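Local coordinates for protein prolyl 4-hydroxylase (Phytophthora capsici LT1534, PDB 6IUQ) that probably catalyses the 4-hydroxylation of prolyl residues, using iron(II), molecular oxygen and 2-oxoglutarate, at residues 129-134 against 232-237; 185-190 against 214-219; 190-195 against 272-277. One frame throughout, in Å; residues are numbered along the deposited sequence.

Interaction 1 of 3, residues 129-134 against 232-237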
loop_
_atom_site.group_PDB
_atom_site.type_symbol
_atom_site.label_atom_id
_atom_site.label_comp_id
_atom_site.label_asym_id
_atom_site.label_seq_id
_atom_site.Cartn_x
_atom_site.Cartn_y
_atom_site.Cartn_z
ATOM N N GLN A 129 17.375 -6.687 6.178
ATOM C CA GLN A 129 16.920 -6.332 7.514
ATOM C C GLN A 129 15.404 -6.470 7.696
ATOM O O GLN A 129 14.932 -6.551 8.831
ATOM C CB GLN A 129 17.364 -4.910 7.872
ATOM C CG GLN A 129 16.888 -3.798 6.947
ATOM C CD GLN A 129 17.846 -3.544 5.781
ATOM O OE1 GLN A 129 18.526 -4.449 5.299
ATOM N NE2 GLN A 129 17.904 -2.306 5.336
ATOM N N TYR A 130 14.643 -6.505 6.600
ATOM C CA TYR A 130 13.183 -6.590 6.710
ATOM C C TYR A 130 12.737 -8.003 7.079
ATOM O O TYR A 130 11.601 -8.207 7.510
ATOM C CB TYR A 130 12.480 -6.187 5.409
ATOM C CG TYR A 130 12.598 -4.735 4.994
ATOM C CD1 TYR A 130 13.326 -3.804 5.747
ATOM C CD2 TYR A 130 11.952 -4.291 3.843
ATOM C CE1 TYR A 130 13.425 -2.487 5.337
ATOM C CE2 TYR A 130 12.063 -2.982 3.422
ATOM C CZ TYR A 130 12.793 -2.093 4.166
ATOM O OH TYR A 130 12.868 -0.802 3.727
ATOM N N ASP A 131 13.620 -8.970 6.856
ATOM C CA ASP A 131 13.371 -10.351 7.253
ATOM C C ASP A 131 12.112 -10.924 6.607
ATOM O O ASP A 131 11.269 -11.505 7.287
ATOM C CB ASP A 131 13.250 -10.441 8.771
ATOM C CG ASP A 131 13.550 -11.824 9.293
ATOM O OD1 ASP A 131 13.839 -12.719 8.464
ATOM O OD2 ASP A 131 13.485 -12.014 10.532
ATOM N N LEU A 132 11.981 -10.753 5.295
ATOM C CA LEU A 132 10.785 -11.206 4.595
ATOM C C LEU A 132 10.758 -12.735 4.494
ATOM O O LEU A 132 11.791 -13.398 4.528
ATOM C CB LEU A 132 10.703 -10.563 3.204
ATOM C CG LEU A 132 10.645 -9.036 3.197
ATOM C CD1 LEU A 132 10.668 -8.505 1.777
ATOM C CD2 LEU A 132 9.426 -8.490 3.973
ATOM N N GLN A 133 9.561 -13.285 4.371
ATOM C CA GLN A 133 9.380 -14.718 4.434
ATOM C C GLN A 133 8.957 -15.332 3.101
ATOM O O GLN A 133 8.081 -14.810 2.407
ATOM C CB GLN A 133 8.346 -15.050 5.504
ATOM C CG GLN A 133 8.635 -14.478 6.899
ATOM C CD GLN A 133 9.749 -15.212 7.594
ATOM O OE1 GLN A 133 10.864 -14.702 7.720
ATOM N NE2 GLN A 133 9.463 -16.427 8.038
ATOM N N PHE A 134 9.565 -16.467 2.767
ATOM C CA PHE A 134 9.274 -17.164 1.530
ATOM C C PHE A 134 8.085 -18.122 1.621
ATOM O O PHE A 134 7.513 -18.526 0.604
ATOM C CB PHE A 134 10.512 -17.906 1.076
ATOM C CG PHE A 134 11.557 -17.011 0.467
ATOM C CD1 PHE A 134 12.526 -16.417 1.254
ATOM C CD2 PHE A 134 11.567 -16.765 -0.900
ATOM C CE1 PHE A 134 13.501 -15.597 0.694
ATOM C CE2 PHE A 134 12.537 -15.942 -1.469
ATOM C CZ PHE A 134 13.502 -15.354 -0.676
ATOM N N ASP A 232 5.055 -10.460 4.233
ATOM C CA ASP A 232 5.179 -10.348 5.695
ATOM C C ASP A 232 6.625 -10.267 6.182
ATOM O O ASP A 232 7.531 -10.797 5.557
ATOM C CB ASP A 232 4.501 -11.520 6.400
ATOM C CG ASP A 232 3.004 -11.567 6.167
ATOM O OD1 ASP A 232 2.395 -10.558 5.701
ATOM O OD2 ASP A 232 2.430 -12.635 6.473
ATOM N N GLY A 233 6.828 -9.599 7.315
ATOM C CA GLY A 233 8.138 -9.521 7.929
ATOM C C GLY A 233 8.108 -10.153 9.310
ATOM O O GLY A 233 7.140 -9.983 10.061
ATOM N N ALA A 234 9.168 -10.876 9.659
ATOM C CA ALA A 234 9.224 -11.564 10.944
ATOM C C ALA A 234 9.346 -10.599 12.143
ATOM O O ALA A 234 9.005 -10.959 13.268
ATOM C CB ALA A 234 10.389 -12.558 10.949
ATOM N N LYS A 235 9.831 -9.383 11.902
ATOM C CA LYS A 235 10.177 -8.460 12.990
ATOM C C LYS A 235 9.257 -7.261 13.075
ATOM O O LYS A 235 9.571 -6.281 13.751
ATOM C CB LYS A 235 11.607 -7.952 12.834
ATOM C CG LYS A 235 12.665 -9.025 12.994
ATOM C CD LYS A 235 14.045 -8.393 13.090
ATOM C CE LYS A 235 14.313 -7.487 11.897
ATOM N NZ LYS A 235 15.689 -6.901 11.916
ATOM N N VAL A 236 8.125 -7.333 12.388
ATOM C CA VAL A 236 7.219 -6.202 12.349
ATOM C C VAL A 236 6.456 -6.085 13.682
ATOM O O VAL A 236 6.256 -7.071 14.387
ATOM C CB VAL A 236 6.257 -6.318 11.139
ATOM C CG1 VAL A 236 5.063 -7.202 11.471
ATOM C CG2 VAL A 236 5.799 -4.966 10.717
ATOM N N ASN A 237 6.066 -4.860 14.023
ATOM C CA ASN A 237 5.378 -4.541 15.279
ATOM C C ASN A 237 6.193 -4.913 16.533
ATOM O O ASN A 237 5.642 -5.266 17.564
ATOM C CB ASN A 237 3.998 -5.198 15.297
ATOM C CG ASN A 237 3.060 -4.572 14.270
ATOM O OD1 ASN A 237 3.098 -3.367 14.049
ATOM N ND2 ASN A 237 2.225 -5.386 13.638
HETATM O O HOH W 1 10.026 -7.376 9.447
#
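Asp131 and Ala234 meet by both backbone and side chain. Ala234 N donates to Asp131 O at 3.2 Å, with a fairly straight N-H...O angle of 163°. The donor sits above the carbonyl plane. The Asp131 side chain runs over the same alanine. Its CB lies 4.2 Å from Ala234 CB, and CG comes closer to that methyl. The tip oxygen OD2 is nearest, 3.2 Å from Ala234 CB, and also reaches Lys235 CG. Chi1 of -157°, with CG anti to the backbone N, swings the carboxylate over this turn. The Lys235 chain crosses it at about a right angle and ends at another acceptor: NZ makes a weak bond to Gln129 O, 3.2 Å away. Next along the chain, Leu132 and Gly233 form a single backbone bridge. Asp232 O takes a weak bond from Gln133 N and a CA-H...O contact from Leu132 CA at 3.4 Å. A water links Tyr130 O to Lys235 N. The type I turn 233-236 is thereby tied to the loop before strand 139-146. Asp131 OD2 and Lys235 NZ stay 5.7 Å apart, so opposite charges could add a mild attraction. Every hydrogen bond across the contact ends on a backbone carbonyl; that from Ala234 N is the straight one, the other two are weak.

Interaction 2 of 3, residues 185-190 against 214-219. With FE2 (Fe (II) ion), chain C.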
loop_
_atom_site.group_PDB
_atom_site.type_symbol
_atom_site.label_atom_id
_atom_site.label_comp_id
_atom_site.label_asym_id
_atom_site.label_seq_id
_atom_site.Cartn_x
_atom_site.Cartn_y
_atom_site.Cartn_z
ATOM N N GLU A 185 -6.626 7.194 -7.877
ATOM C CA GLU A 185 -5.231 7.314 -7.468
ATOM C C GLU A 185 -5.041 6.870 -6.024
ATOM O O GLU A 185 -5.971 6.932 -5.199
ATOM C CB GLU A 185 -4.714 8.751 -7.604
ATOM C CG GLU A 185 -4.844 9.388 -8.980
ATOM C CD GLU A 185 -6.088 10.255 -9.112
ATOM O OE1 GLU A 185 -7.105 9.952 -8.445
ATOM O OE2 GLU A 185 -6.046 11.241 -9.885
ATOM N N VAL A 186 -3.829 6.421 -5.725
ATOM C CA VAL A 186 -3.448 6.193 -4.350
ATOM C C VAL A 186 -2.698 7.440 -3.922
ATOM O O VAL A 186 -1.826 7.926 -4.646
ATOM C CB VAL A 186 -2.601 4.911 -4.166
ATOM C CG1 VAL A 186 -1.341 4.954 -5.005
ATOM C CG2 VAL A 186 -2.263 4.681 -2.677
ATOM N N GLN A 187 -3.110 8.007 -2.788
ATOM C CA GLN A 187 -2.442 9.171 -2.226
ATOM C C GLN A 187 -1.620 8.714 -1.035
ATOM O O GLN A 187 -2.155 8.136 -0.081
ATOM C CB GLN A 187 -3.450 10.256 -1.815
ATOM C CG GLN A 187 -2.814 11.575 -1.366
ATOM C CD GLN A 187 -3.827 12.724 -1.254
ATOM O OE1 GLN A 187 -4.874 12.593 -0.631
ATOM N NE2 GLN A 187 -3.519 13.840 -1.883
ATOM N N LEU A 188 -0.313 8.951 -1.117
ATOM C CA LEU A 188 0.629 8.579 -0.081
ATOM C C LEU A 188 0.921 9.785 0.782
ATOM O O LEU A 188 0.962 10.909 0.277
ATOM C CB LEU A 188 1.939 8.050 -0.686
ATOM C CG LEU A 188 1.829 6.985 -1.782
ATOM C CD1 LEU A 188 3.195 6.754 -2.437
ATOM C CD2 LEU A 188 1.271 5.685 -1.237
ATOM N N PHE A 189 1.131 9.549 2.076
ATOM C CA PHE A 189 1.505 10.620 2.995
ATOM C C PHE A 189 2.804 10.294 3.719
ATOM O O PHE A 189 2.774 9.919 4.891
ATOM C CB PHE A 189 0.405 10.870 4.041
ATOM C CG PHE A 189 -0.902 11.322 3.466
ATOM C CD1 PHE A 189 -1.098 12.647 3.103
ATOM C CD2 PHE A 189 -1.953 10.424 3.305
ATOM C CE1 PHE A 189 -2.331 13.084 2.576
ATOM C CE2 PHE A 189 -3.190 10.848 2.780
ATOM C CZ PHE A 189 -3.370 12.185 2.409
ATOM N N PRO A 190 3.943 10.407 3.026
ATOM C CA PRO A 190 5.219 10.264 3.745
ATOM C C PRO A 190 5.196 11.242 4.925
ATOM O O PRO A 190 4.905 12.422 4.706
ATOM C CB PRO A 190 6.282 10.646 2.696
ATOM C CG PRO A 190 5.578 10.573 1.384
ATOM C CD PRO A 190 4.121 10.819 1.622
ATOM N N LEU A 214 1.475 5.973 5.540
ATOM C CA LEU A 214 0.065 6.359 5.582
ATOM C C LEU A 214 -0.435 6.570 4.155
ATOM O O LEU A 214 0.285 7.129 3.314
ATOM C CB LEU A 214 -0.132 7.632 6.435
ATOM C CG LEU A 214 -1.578 8.130 6.580
ATOM C CD1 LEU A 214 -2.399 7.189 7.451
ATOM C CD2 LEU A 214 -1.645 9.559 7.112
ATOM N N HIS A 215 -1.644 6.105 3.854
ATOM C CA HIS A 215 -2.191 6.298 2.503
ATOM C C HIS A 215 -3.700 6.183 2.493
ATOM O O HIS A 215 -4.313 5.807 3.483
ATOM C CB HIS A 215 -1.601 5.289 1.504
ATOM C CG HIS A 215 -1.905 3.859 1.834
ATOM N ND1 HIS A 215 -1.260 3.175 2.840
ATOM C CD2 HIS A 215 -2.796 2.992 1.298
ATOM C CE1 HIS A 215 -1.725 1.940 2.898
ATOM N NE2 HIS A 215 -2.673 1.803 1.982
ATOM N N ARG A 216 -4.286 6.552 1.364
ATOM C CA ARG A 216 -5.692 6.322 1.098
ATOM C C ARG A 216 -5.842 6.209 -0.400
ATOM O O ARG A 216 -4.956 6.616 -1.174
ATOM C CB ARG A 216 -6.572 7.460 1.647
ATOM C CG ARG A 216 -6.393 8.801 0.907
ATOM C CD ARG A 216 -7.231 9.919 1.522
ATOM N NE ARG A 216 -6.843 11.251 1.019
ATOM C CZ ARG A 216 -7.258 12.412 1.535
ATOM N NH1 ARG A 216 -8.089 12.441 2.585
ATOM N NH2 ARG A 216 -6.844 13.550 1.002
ATOM N N VAL A 217 -6.979 5.666 -0.813
ATOM C CA VAL A 217 -7.335 5.600 -2.215
ATOM C C VAL A 217 -8.371 6.690 -2.510
ATOM O O VAL A 217 -9.326 6.857 -1.761
ATOM C CB VAL A 217 -7.865 4.191 -2.562
ATOM C CG1 VAL A 217 -8.387 4.137 -3.968
ATOM C CG2 VAL A 217 -6.756 3.131 -2.364
ATOM N N LEU A 218 -8.171 7.451 -3.586
ATOM C CA LEU A 218 -9.137 8.484 -3.978
ATOM C C LEU A 218 -10.294 7.845 -4.751
ATOM O O LEU A 218 -10.144 6.750 -5.303
ATOM C CB LEU A 218 -8.460 9.586 -4.808
ATOM C CG LEU A 218 -7.280 10.233 -4.069
ATOM C CD1 LEU A 218 -6.721 11.410 -4.820
ATOM C CD2 LEU A 218 -7.715 10.666 -2.672
ATOM N N PRO A 219 -11.468 8.506 -4.751
ATOM C CA PRO A 219 -12.647 7.973 -5.445
ATOM C C PRO A 219 -12.390 7.761 -6.919
ATOM O O PRO A 219 -11.742 8.582 -7.568
ATOM C CB PRO A 219 -13.709 9.061 -5.247
ATOM C CG PRO A 219 -13.282 9.798 -4.005
ATOM C CD PRO A 219 -11.770 9.753 -4.019
HETATM FE FE FE2 C . -4.178 0.043 1.792
HETATM O O HOH W 2 3.264 7.737 6.338
#
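Strands 186-189 and 214-217 pair antiparallel in the smaller sheet of the double-stranded beta-helix, the core fold of Fe(II)/2-oxoglutarate oxygenases. Backbone bonds tie Gln187 to Arg216 as a hydrogen-bonded pair, with Gln187 N to Arg216 O at 2.8 Å and Arg216 N to Gln187 O at 3.0 Å. Beyond the strand end, Leu218 N bonds Glu185 O at 2.8 Å, almost straight. Val186-Val217 and Leu188-His215 are the non-hydrogen-bonded pairs.

Among the side chains, Gln187 and Arg216 lie side by side. Arg216 offers NE and NH2 together to Gln187 OE1, with its guanidinium nearly coplanar with the amide. Arg216 NH1 goes on to Ser282 in helix 276-287. The double grip fixes the guanidinium plane.

The Phe189 ring packs on the same face against both a charged and an apolar group. Phe189 CZ sits 3.6 Å above the guanidinium plane of Arg216, and the ring meets Arg216 NE with its edge, the two planes 71° apart. The apolar contact is Leu214 CD2 on Phe189 CD2 at 3.9 Å.

Metal binding belongs to the other face. His215, with His156 and Asp158, holds the iron in the facial triad of the family. The His215 CG stands between backbone N and carbonyl carbon (chi1 62°), which directs the ring to the iron on this face. His215 ND1 bonds Met213 O, which helps set the ring, and His215 NE2 reaches the iron(II) ion at 2.3 Å.

Interaction 3 of 3, residues 190-195 against 272-277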
loop_
_atom_site.group_PDB
_atom_site.type_symbol
_atom_site.label_atom_id
_atom_site.label_comp_id
_atom_site.label_asym_id
_atom_site.label_seq_id
_atom_site.Cartn_x
_atom_site.Cartn_y
_atom_site.Cartn_z
ATOM N N PRO A 190 3.943 10.407 3.026
ATOM C CA PRO A 190 5.219 10.264 3.745
ATOM C C PRO A 190 5.196 11.242 4.925
ATOM O O PRO A 190 4.905 12.422 4.706
ATOM C CB PRO A 190 6.282 10.646 2.696
ATOM C CG PRO A 190 5.578 10.573 1.384
ATOM C CD PRO A 190 4.121 10.819 1.622
ATOM N N PHE A 191 5.450 10.755 6.138
ATOM C CA PHE A 191 5.009 11.452 7.346
ATOM C C PHE A 191 5.611 12.861 7.429
ATOM O O PHE A 191 6.835 13.030 7.395
ATOM C CB PHE A 191 5.366 10.620 8.597
ATOM C CG PHE A 191 4.504 10.915 9.820
ATOM C CD1 PHE A 191 3.148 10.640 9.816
ATOM C CD2 PHE A 191 5.063 11.434 10.970
ATOM C CE1 PHE A 191 2.367 10.889 10.929
ATOM C CE2 PHE A 191 4.276 11.696 12.096
ATOM C CZ PHE A 191 2.935 11.422 12.070
ATOM N N LEU A 192 4.721 13.855 7.516
ATOM C CA LEU A 192 5.057 15.288 7.589
ATOM C C LEU A 192 5.616 15.879 6.284
ATOM O O LEU A 192 6.019 17.024 6.276
ATOM C CB LEU A 192 6.056 15.567 8.726
ATOM C CG LEU A 192 5.770 14.981 10.115
ATOM C CD1 LEU A 192 6.830 15.471 11.071
ATOM C CD2 LEU A 192 4.354 15.340 10.619
ATOM N N GLN A 193 5.634 15.120 5.190
ATOM C CA GLN A 193 6.100 15.649 3.904
ATOM C C GLN A 193 4.921 16.065 3.064
ATOM O O GLN A 193 3.785 15.942 3.486
ATOM C CB GLN A 193 6.910 14.612 3.114
ATOM C CG GLN A 193 8.044 13.946 3.871
ATOM C CD GLN A 193 8.913 14.938 4.597
ATOM O OE1 GLN A 193 9.202 14.753 5.774
ATOM N NE2 GLN A 193 9.327 16.000 3.912
ATOM N N GLN A 194 5.187 16.531 1.856
ATOM C CA GLN A 194 4.127 16.770 0.895
ATOM C C GLN A 194 3.538 15.439 0.475
ATOM O O GLN A 194 4.278 14.480 0.278
ATOM C CB GLN A 194 4.656 17.539 -0.323
ATOM C CG GLN A 194 4.532 19.049 -0.211
ATOM C CD GLN A 194 3.114 19.513 0.189
ATOM O OE1 GLN A 194 2.732 19.510 1.377
ATOM N NE2 GLN A 194 2.321 19.868 -0.809
ATOM N N PRO A 195 2.211 15.370 0.347
ATOM C CA PRO A 195 1.569 14.137 -0.122
ATOM C C PRO A 195 1.976 13.807 -1.557
ATOM O O PRO A 195 2.369 14.686 -2.333
ATOM C CB PRO A 195 0.071 14.465 -0.045
ATOM C CG PRO A 195 -0.027 15.648 0.862
ATOM C CD PRO A 195 1.231 16.423 0.655
ATOM N N ARG A 272 -3.534 10.112 13.227
ATOM C CA ARG A 272 -4.902 10.623 13.181
ATOM C C ARG A 272 -4.924 12.058 13.690
ATOM O O ARG A 272 -5.644 12.898 13.153
ATOM C CB ARG A 272 -5.861 9.739 13.984
ATOM C CG ARG A 272 -7.327 10.132 13.814
ATOM C CD ARG A 272 -8.250 9.155 14.520
ATOM N NE ARG A 272 -8.153 7.798 13.979
ATOM C CZ ARG A 272 -8.896 7.330 12.982
ATOM N NH1 ARG A 272 -9.804 8.110 12.385
ATOM N NH2 ARG A 272 -8.725 6.077 12.575
ATOM N N GLY A 273 -4.107 12.348 14.697
ATOM C CA GLY A 273 -3.905 13.715 15.162
ATOM C C GLY A 273 -3.213 14.597 14.140
ATOM O O GLY A 273 -3.697 15.663 13.793
ATOM N N VAL A 274 -2.076 14.152 13.620
ATOM C CA VAL A 274 -1.356 14.985 12.665
ATOM C C VAL A 274 -2.175 15.186 11.382
ATOM O O VAL A 274 -2.217 16.278 10.826
ATOM C CB VAL A 274 0.022 14.390 12.339
ATOM C CG1 VAL A 274 0.712 15.217 11.270
ATOM C CG2 VAL A 274 0.877 14.297 13.596
ATOM N N TYR A 275 -2.871 14.153 10.928
ATOM C CA TYR A 275 -3.616 14.264 9.676
ATOM C C TYR A 275 -5.135 14.259 9.881
ATOM O O TYR A 275 -5.871 13.755 9.041
ATOM C CB TYR A 275 -3.216 13.122 8.734
ATOM C CG TYR A 275 -1.796 13.240 8.233
ATOM C CD1 TYR A 275 -0.719 12.904 9.041
ATOM C CD2 TYR A 275 -1.535 13.704 6.961
ATOM C CE1 TYR A 275 0.587 13.035 8.590
ATOM C CE2 TYR A 275 -0.246 13.826 6.492
ATOM C CZ TYR A 275 0.812 13.491 7.312
ATOM O OH TYR A 275 2.090 13.615 6.846
ATOM N N GLU A 276 -5.598 14.823 10.991
ATOM C CA GLU A 276 -7.024 14.900 11.287
ATOM C C GLU A 276 -7.885 15.347 10.111
ATOM O O GLU A 276 -8.911 14.740 9.827
ATOM C CB GLU A 276 -7.260 15.850 12.462
ATOM C CG GLU A 276 -8.611 15.657 13.131
ATOM C CD GLU A 276 -8.933 16.757 14.136
ATOM O OE1 GLU A 276 -8.020 17.229 14.858
ATOM O OE2 GLU A 276 -10.114 17.162 14.180
ATOM N N GLU A 277 -7.470 16.399 9.419
ATOM C CA GLU A 277 -8.267 16.938 8.325
ATOM C C GLU A 277 -8.445 15.888 7.232
ATOM O O GLU A 277 -9.560 15.673 6.737
ATOM C CB GLU A 277 -7.626 18.204 7.746
ATOM C CG GLU A 277 -7.450 19.351 8.740
ATOM C CD GLU A 277 -6.366 19.072 9.788
ATOM O OE1 GLU A 277 -5.507 18.181 9.569
ATOM O OE2 GLU A 277 -6.387 19.731 10.849
HETATM O O HOH W 3 2.427 13.651 3.870
#
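Phe191, Leu192, Val274 and Tyr275 make the apolar centre of this buried contact. The CE1-CZ end of the Phe191 ring reaches both Val274 and Tyr275: CZ touches Val274 CG2 at 3.9 Å, and Phe191 CE1 meets Tyr275 CE1 at 3.6 Å. The two rings meet obliquely, their planes 42° apart. Phe191 CG is anti to the backbone N (chi1 -156°), which carries the ring out to this side. Leu192 crosses Val274 at about a right angle, with its CD2 on the CG1 methyl at 3.7 Å. The same Leu192 CD2 rests over one face of the Phe191 ring. Leu322 of helix 313-328 touches both Leu192 and Val274 and helps enclose the group.

Further out, the Tyr275 side chain reaches from the break between two helices to the loop backbone. Its OH accepts from Leu192 N at 2.7 Å (N-H...O angle 153°), and that nitrogen lies near the plane of the phenol ring. The hydroxyl also donates to a water, 3.0 Å from Tyr275 OH. This water in turn donates to Pro190 O and to Gln193 O. One phenol and one water thus serve three backbone groups of the loop.

The loop itself is a type II beta turn from Pro190 to Gln193, closed by Gln193 N to Pro190 O at 2.8 Å. Leu192 takes its left-handed third position. The turn lies in the hairpin connection between strands 186-189 and 196-198 of the double-stranded beta-helix, here packed against the C-terminal helices.

Along the chain the segments come in the order 129-134, 185-190, 190-195, 214-219, 232-237, 272-277. Interaction 2 is nested inside the loop closed by interaction 1, while interaction 3 crosses both. Interactions 2 and 3 share Pro190, and their centres are 11 Å apart. Phe189 packs on Tyr275 and Pro195. Interaction 1 stands apart, its centre 24 Å and 26 Å from the other two, at the end of strand 224-232 in the six-stranded sheet. Interactions 2 and 3 thus join the iron-binding strand to the C-terminal helices, while interaction 1 ties the end of the larger sheet to the loop after helix 118-126.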